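Local coordinates for protein putative transcriptional regulator (Streptomyces coelicolor A3, PDB 2PQQ) that probably binds cyclic AMP through this N-terminal domain and, as a full-length protein, probably binds DNA to regulate transcription, at residues A[121-124]-A[125-129]; A[22-25]-A[26-30]; A[61-64]-A[65-69]. All blocks are in the same frame, centred on the assembly; numbering follows the deposited sequence.

Contact 1 of 3, residues A[121-124]-A[125-129]; sequences VATA and LLRAV
Val-121 and Leu-125 run alongside each other, their ends directed alike, one helical turn apart. The touching branches are methyls: CG1 of Val-121 rests against CD1 of Leu-125 at 3.6 Å. Valine's CG1 is placed trans to the backbone nitrogen (chi1 167°), while CG of Leu-125 stands beside its own nitrogen and only 3.2 Å from O of Val-121, so that the leucine hugs the carbonyl as well as the methyl. Beneath this pair runs the helix bond from N of Leu-125 to O of Val-121, four residues back and 2.7 Å long. Leu-126 treats Ala-122 in a similar manner, its CB and CG both bordering the alanine oxygen that receives its amide. Helix 120-139, in which all this occurs, corresponds to the long dimerisation helix of CRP-type regulators, and here it meets its counterpart directly: Ala-122 packs on Ala-122, Val-129 on Val-129 and Leu-125 on Leu-126 of the second subunit. Within the chain Leu-125 also touches Leu-12, Phe-13, Phe-86 and Leu-111, so an alanine in its place would probably leave CG1 of Val-121 without its leucine methyl partner and open a gap between helix, aromatic rings and partner subunit. On a third side, Arg-127 passes Thr-123 at a slant. A bend at chi3 (-102°) turns the guanidinium so that NH1 comes to 4.0 Å from CG2 of Thr-123, while NE makes a long, weak ion pair with Asp-87 of the second subunit.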
# COMPACT_ATOMS: atom_id res chain seq x y z
N VAL A 121 -24.58 11.99 11.02
CA VAL A 121 -23.76 10.81 11.17
C VAL A 121 -23.23 10.36 9.81
O VAL A 121 -22.11 9.89 9.74
CB VAL A 121 -24.51 9.66 11.91
CG1 VAL A 121 -23.77 8.31 11.79
CG2 VAL A 121 -24.69 10.01 13.38
N ALA A 122 -24.03 10.49 8.75
CA ALA A 122 -23.62 10.04 7.41
C ALA A 122 -22.39 10.79 6.97
O ALA A 122 -21.41 10.20 6.53
CB ALA A 122 -24.77 10.23 6.36
N THR A 123 -22.43 12.11 7.15
CA THR A 123 -21.32 12.99 6.88
C THR A 123 -20.08 12.65 7.72
O THR A 123 -18.96 12.61 7.20
CB THR A 123 -21.79 14.43 7.11
OG1 THR A 123 -22.83 14.70 6.17
CG2 THR A 123 -20.67 15.42 6.87
N ALA A 124 -20.30 12.38 9.01
CA ALA A 124 -19.20 12.01 9.91
C ALA A 124 -18.59 10.65 9.54
O ALA A 124 -17.37 10.48 9.54
CB ALA A 124 -19.67 12.03 11.35
N LEU A 125 -19.44 9.67 9.21
CA LEU A 125 -18.91 8.38 8.78
C LEU A 125 -18.17 8.49 7.46
O LEU A 125 -17.10 7.92 7.32
CB LEU A 125 -20.00 7.31 8.74
CG LEU A 125 -20.61 7.05 10.13
CD1 LEU A 125 -21.71 6.04 9.99
CD2 LEU A 125 -19.56 6.61 11.18
N LEU A 126 -18.73 9.24 6.51
CA LEU A 126 -18.07 9.47 5.22
C LEU A 126 -16.71 10.15 5.40
O LEU A 126 -15.74 9.78 4.73
CB LEU A 126 -18.97 10.29 4.29
CG LEU A 126 -20.11 9.51 3.62
CD1 LEU A 126 -21.15 10.49 3.06
CD2 LEU A 126 -19.57 8.58 2.53
N ARG A 127 -16.66 11.15 6.28
CA ARG A 127 -15.40 11.81 6.65
C ARG A 127 -14.37 10.81 7.12
O ARG A 127 -13.28 10.79 6.59
CB ARG A 127 -15.63 12.87 7.73
CG ARG A 127 -14.38 13.65 8.13
CD ARG A 127 -14.69 14.82 9.08
NE ARG A 127 -14.70 16.11 8.38
CZ ARG A 127 -15.80 16.74 7.99
NH1 ARG A 127 -17.00 16.22 8.24
NH2 ARG A 127 -15.71 17.91 7.36
N ALA A 128 -14.73 9.99 8.10
CA ALA A 128 -13.80 9.04 8.72
C ALA A 128 -13.22 8.07 7.71
O ALA A 128 -12.01 7.89 7.64
CB ALA A 128 -14.50 8.29 9.84
N VAL A 129 -14.09 7.44 6.91
CA VAL A 129 -13.65 6.50 5.88
C VAL A 129 -12.80 7.19 4.81
O VAL A 129 -11.75 6.66 4.40
CB VAL A 129 -14.86 5.71 5.29
CG1 VAL A 129 -14.41 4.81 4.16
CG2 VAL A 129 -15.52 4.87 6.36

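Contact 2 of 3, residues A[22-25]-A[26-30]; sequences AELR and ASMSE. With FMT (formic acid), chain E.
In Leu-24 the first torsion sets CG trans to the backbone nitrogen (chi1 177°), and in Met-28, a selenomethionine, CG stands beside the backbone nitrogen and an extended chi2 (171°) carries SE out toward the leucine; the two side chains meet at a slant, with CD1 of Leu-24 at 3.9 Å from SE of Met-28. The methionine chain lies against the backbone too, its CG coming to 3.1 Å from O of Leu-24. Both residues are buried: Leu-24 also packs on Phe-13, Leu-16 and Trp-114, and Met-28 on Leu-7, Leu-49 and Val-51. Ser-27 grips the carbonyl one turn earlier twice over. Its amide and its hydroxyl reach O of Glu-23 from opposite faces of the carbonyl plane, OG giving its proton over 2.9 Å. The OG bond probably holds the hydroxyl in this rotation, beside the backbone nitrogen. The carboxylate of Glu-23 turns elsewhere, to Trp-114 and a salt bridge with Arg-118. Arg-25, bent at chi2, sends its NE to O1 of a formic acid molecule at 2.9 Å, with the ligand at the edge of the guanidinium; it probably comes from the crystallisation liquor. While N of Ser-27 still bonds four back to Glu-23, with a weak second bond to O of Leu-24, N of Met-28 bonds to O of Arg-25, three residues back, at 3.2 Å. Such three-residue bonds are common in the final turn of a helix, and here the chain passes from helix 18-27 into strand 29-33, the opening strand of the cyclic nucleotide-binding beta-roll.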
# COMPACT_ATOMS: atom_id res chain seq x y z
N ALA A 22 -24.00 7.79 22.02
CA ALA A 22 -25.16 7.21 22.69
C ALA A 22 -26.10 6.48 21.69
O ALA A 22 -26.57 5.37 21.97
CB ALA A 22 -25.91 8.30 23.48
N GLU A 23 -26.32 7.08 20.52
CA GLU A 23 -27.18 6.50 19.48
C GLU A 23 -26.59 5.20 18.94
O GLU A 23 -27.30 4.21 18.80
CB GLU A 23 -27.36 7.47 18.30
CG GLU A 23 -28.00 8.82 18.66
CD GLU A 23 -27.86 9.85 17.53
OE1 GLU A 23 -26.95 9.72 16.69
OE2 GLU A 23 -28.68 10.79 17.48
N LEU A 24 -25.30 5.24 18.63
CA LEU A 24 -24.49 4.07 18.28
C LEU A 24 -24.67 2.95 19.29
O LEU A 24 -24.99 1.82 18.91
CB LEU A 24 -23.01 4.47 18.20
CG LEU A 24 -22.01 3.34 17.91
CD1 LEU A 24 -22.36 2.48 16.62
CD2 LEU A 24 -20.60 3.95 17.86
N ARG A 25 -24.48 3.26 20.57
CA ARG A 25 -24.61 2.27 21.64
C ARG A 25 -26.01 1.66 21.72
O ARG A 25 -26.14 0.44 21.81
CB ARG A 25 -24.21 2.85 23.01
CG ARG A 25 -24.38 1.89 24.17
CD ARG A 25 -23.63 0.59 23.94
NE ARG A 25 -23.85 -0.41 24.98
CZ ARG A 25 -24.69 -1.42 24.89
NH1 ARG A 25 -25.45 -1.57 23.80
NH2 ARG A 25 -24.79 -2.29 25.88
N ALA A 26 -27.05 2.50 21.65
CA ALA A 26 -28.43 2.00 21.70
C ALA A 26 -28.74 1.11 20.49
O ALA A 26 -29.55 0.18 20.57
CB ALA A 26 -29.41 3.15 21.76
N SER A 27 -28.07 1.40 19.37
CA SER A 27 -28.30 0.65 18.11
C SER A 27 -27.66 -0.71 18.09
O SER A 27 -28.05 -1.56 17.29
CB SER A 27 -27.79 1.47 16.94
OG SER A 27 -28.64 2.58 16.77
N MSE A 28 -26.69 -0.94 18.98
CA MSE A 28 -25.90 -2.17 18.94
C MSE A 28 -26.53 -3.32 19.72
O MSE A 28 -27.36 -3.11 20.61
CB MSE A 28 -24.47 -1.91 19.44
CG MSE A 28 -23.68 -0.97 18.52
SE MSE A 28 -21.97 -0.41 19.28
CE MSE A 28 -20.83 -1.43 18.07
N SER A 29 -26.14 -4.54 19.36
CA SER A 29 -26.56 -5.72 20.11
C SER A 29 -25.40 -6.40 20.83
O SER A 29 -24.25 -6.38 20.36
CB SER A 29 -27.34 -6.69 19.22
OG SER A 29 -26.87 -6.65 17.89
N GLU A 30 -25.71 -6.95 22.00
CA GLU A 30 -24.74 -7.63 22.85
C GLU A 30 -24.55 -9.05 22.32
O GLU A 30 -25.51 -9.71 21.95
CB GLU A 30 -25.26 -7.72 24.28
CG GLU A 30 -24.62 -6.76 25.27
CD GLU A 30 -23.32 -7.33 25.83
OE1 GLU A 30 -22.28 -7.26 25.11
OE2 GLU A 30 -23.34 -7.84 26.98
C FMT E . -21.59 0.53 27.17
O1 FMT E . -21.94 -0.66 27.17
O2 FMT E . -22.36 1.47 26.96

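Contact 3 of 3, residues A[61-64]-A[65-69]; sequences RTSP and DGREN
A beta hairpin turns back on itself here, at the surface tip joining strands 57-62 and 68-74 of the cyclic nucleotide-binding domain. Arg-61 and Asn-69 form a hydrogen-bonded antiparallel pair, N of Asn-69 reaching O of Arg-61 at 2.7 Å and the reverse bond completing the ring. Next comes the non-hydrogen-bonded pair of Thr-62 and Glu-68, whose side chains share one face of the sheet. The threonine hydroxyl OG1 gives its proton to OE1 of Glu-68 over 2.7 Å, and OE1 receives it on its syn lone pair. A bend at chi2 (-62°) folds the glutamate chain back across the strand pair to meet it, while its OE2 is held by His-60. Beyond this point the loop is a type I turn, Ser-63 to Gly-66, overlapping a G1 beta bulge formed by Gly-66 and Arg-67 opposite Ser-63. N of Gly-66 bonds to O of Ser-63 at 2.8 Å, and N of Ser-63 bonds to O of Arg-67. Glycine suits the bulge because its positive phi (99°) would jam a side chain against the preceding carbonyl. The side chain of Arg-67 curls along its own strand, NE donating to O of Glu-68 at 2.8 Å in the guanidinium plane, and its CG lies 3.5 Å from OG of Ser-63. Strand 68-74 forms one margin of the four-stranded sheet within this chain, and strand 57-62 lies between it and strand 94-97; Arg-61 reaches from the hairpin to the carbonyl of Thr-92, and the amide of Thr-62 bonds to Glu-42.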
# COMPACT_ATOMS: atom_id res chain seq x y z
N ARG A 61 -6.97 -17.83 9.38
CA ARG A 61 -7.29 -18.09 7.98
C ARG A 61 -6.66 -19.43 7.56
O ARG A 61 -5.57 -19.78 8.03
CB ARG A 61 -6.78 -16.93 7.13
CG ARG A 61 -7.12 -16.97 5.64
CD ARG A 61 -6.79 -15.63 4.96
NE ARG A 61 -7.53 -14.52 5.55
CZ ARG A 61 -7.08 -13.26 5.62
NH1 ARG A 61 -5.89 -12.94 5.14
NH2 ARG A 61 -7.84 -12.32 6.18
N THR A 62 -7.36 -20.18 6.71
CA THR A 62 -6.92 -21.53 6.36
C THR A 62 -5.79 -21.49 5.34
O THR A 62 -5.95 -20.93 4.26
CB THR A 62 -8.08 -22.39 5.83
OG1 THR A 62 -9.20 -22.29 6.73
CG2 THR A 62 -7.66 -23.86 5.70
N SER A 63 -4.67 -22.10 5.70
CA SER A 63 -3.47 -22.15 4.86
C SER A 63 -3.67 -23.02 3.62
O SER A 63 -4.47 -23.96 3.65
CB SER A 63 -2.28 -22.69 5.67
OG SER A 63 -1.92 -21.77 6.68
N PRO A 64 -2.95 -22.70 2.52
CA PRO A 64 -2.83 -23.58 1.34
C PRO A 64 -2.50 -25.03 1.68
O PRO A 64 -2.60 -25.90 0.82
CB PRO A 64 -1.68 -22.95 0.56
CG PRO A 64 -1.81 -21.49 0.86
CD PRO A 64 -2.23 -21.42 2.30
N ASP A 65 -2.13 -25.28 2.93
CA ASP A 65 -1.77 -26.62 3.40
C ASP A 65 -2.78 -27.20 4.41
O ASP A 65 -2.56 -28.29 4.96
CB ASP A 65 -0.34 -26.63 3.96
CG ASP A 65 0.04 -25.32 4.64
OD1 ASP A 65 0.25 -25.33 5.88
OD2 ASP A 65 0.12 -24.28 3.94
N GLY A 66 -3.87 -26.48 4.66
CA GLY A 66 -4.97 -27.00 5.47
C GLY A 66 -5.01 -26.57 6.93
O GLY A 66 -6.00 -26.81 7.62
N ARG A 67 -3.93 -25.94 7.40
CA ARG A 67 -3.87 -25.46 8.78
C ARG A 67 -4.45 -24.04 8.91
O ARG A 67 -4.67 -23.36 7.91
CB ARG A 67 -2.43 -25.52 9.31
CG ARG A 67 -1.62 -24.22 9.19
CD ARG A 67 -0.90 -23.92 10.52
NE ARG A 67 -0.63 -22.50 10.75
CZ ARG A 67 0.57 -21.93 10.65
NH1 ARG A 67 0.72 -20.64 10.90
NH2 ARG A 67 1.63 -22.66 10.30
N GLU A 68 -4.69 -23.61 10.15
CA GLU A 68 -5.12 -22.24 10.41
C GLU A 68 -3.92 -21.38 10.76
O GLU A 68 -3.17 -21.68 11.70
CB GLU A 68 -6.14 -22.20 11.56
CG GLU A 68 -7.42 -22.96 11.28
CD GLU A 68 -8.18 -22.39 10.10
OE1 GLU A 68 -8.45 -23.15 9.14
OE2 GLU A 68 -8.48 -21.17 10.12
N ASN A 69 -3.71 -20.32 9.98
CA ASN A 69 -2.68 -19.33 10.29
C ASN A 69 -3.26 -18.21 11.14
O ASN A 69 -4.30 -17.66 10.80
CB ASN A 69 -2.08 -18.74 9.01
CG ASN A 69 -0.81 -17.93 9.28
OD1 ASN A 69 0.17 -18.43 9.83
ND2 ASN A 69 -0.82 -16.67 8.86

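From the N terminus, contact 2 comes first, where helix 18-27 gives way to strand 29-33. Contact 3 follows at the tip of the hairpin 57-62/68-74 and is the one that closes a loop between strands. Contact 1 lies last, inside helix 120-139. All three are local and in series; none nests in or crosses another. Contacts 1 and 2, their centres about 17 Å apart, nevertheless touch, CG2 of Val-121 lying 4.0 Å from OE1 of Glu-23, which joins the first helix to the dimer helix. Contact 3 sits across the chain's centre from both, its centre about 36 Å from that of contact 1.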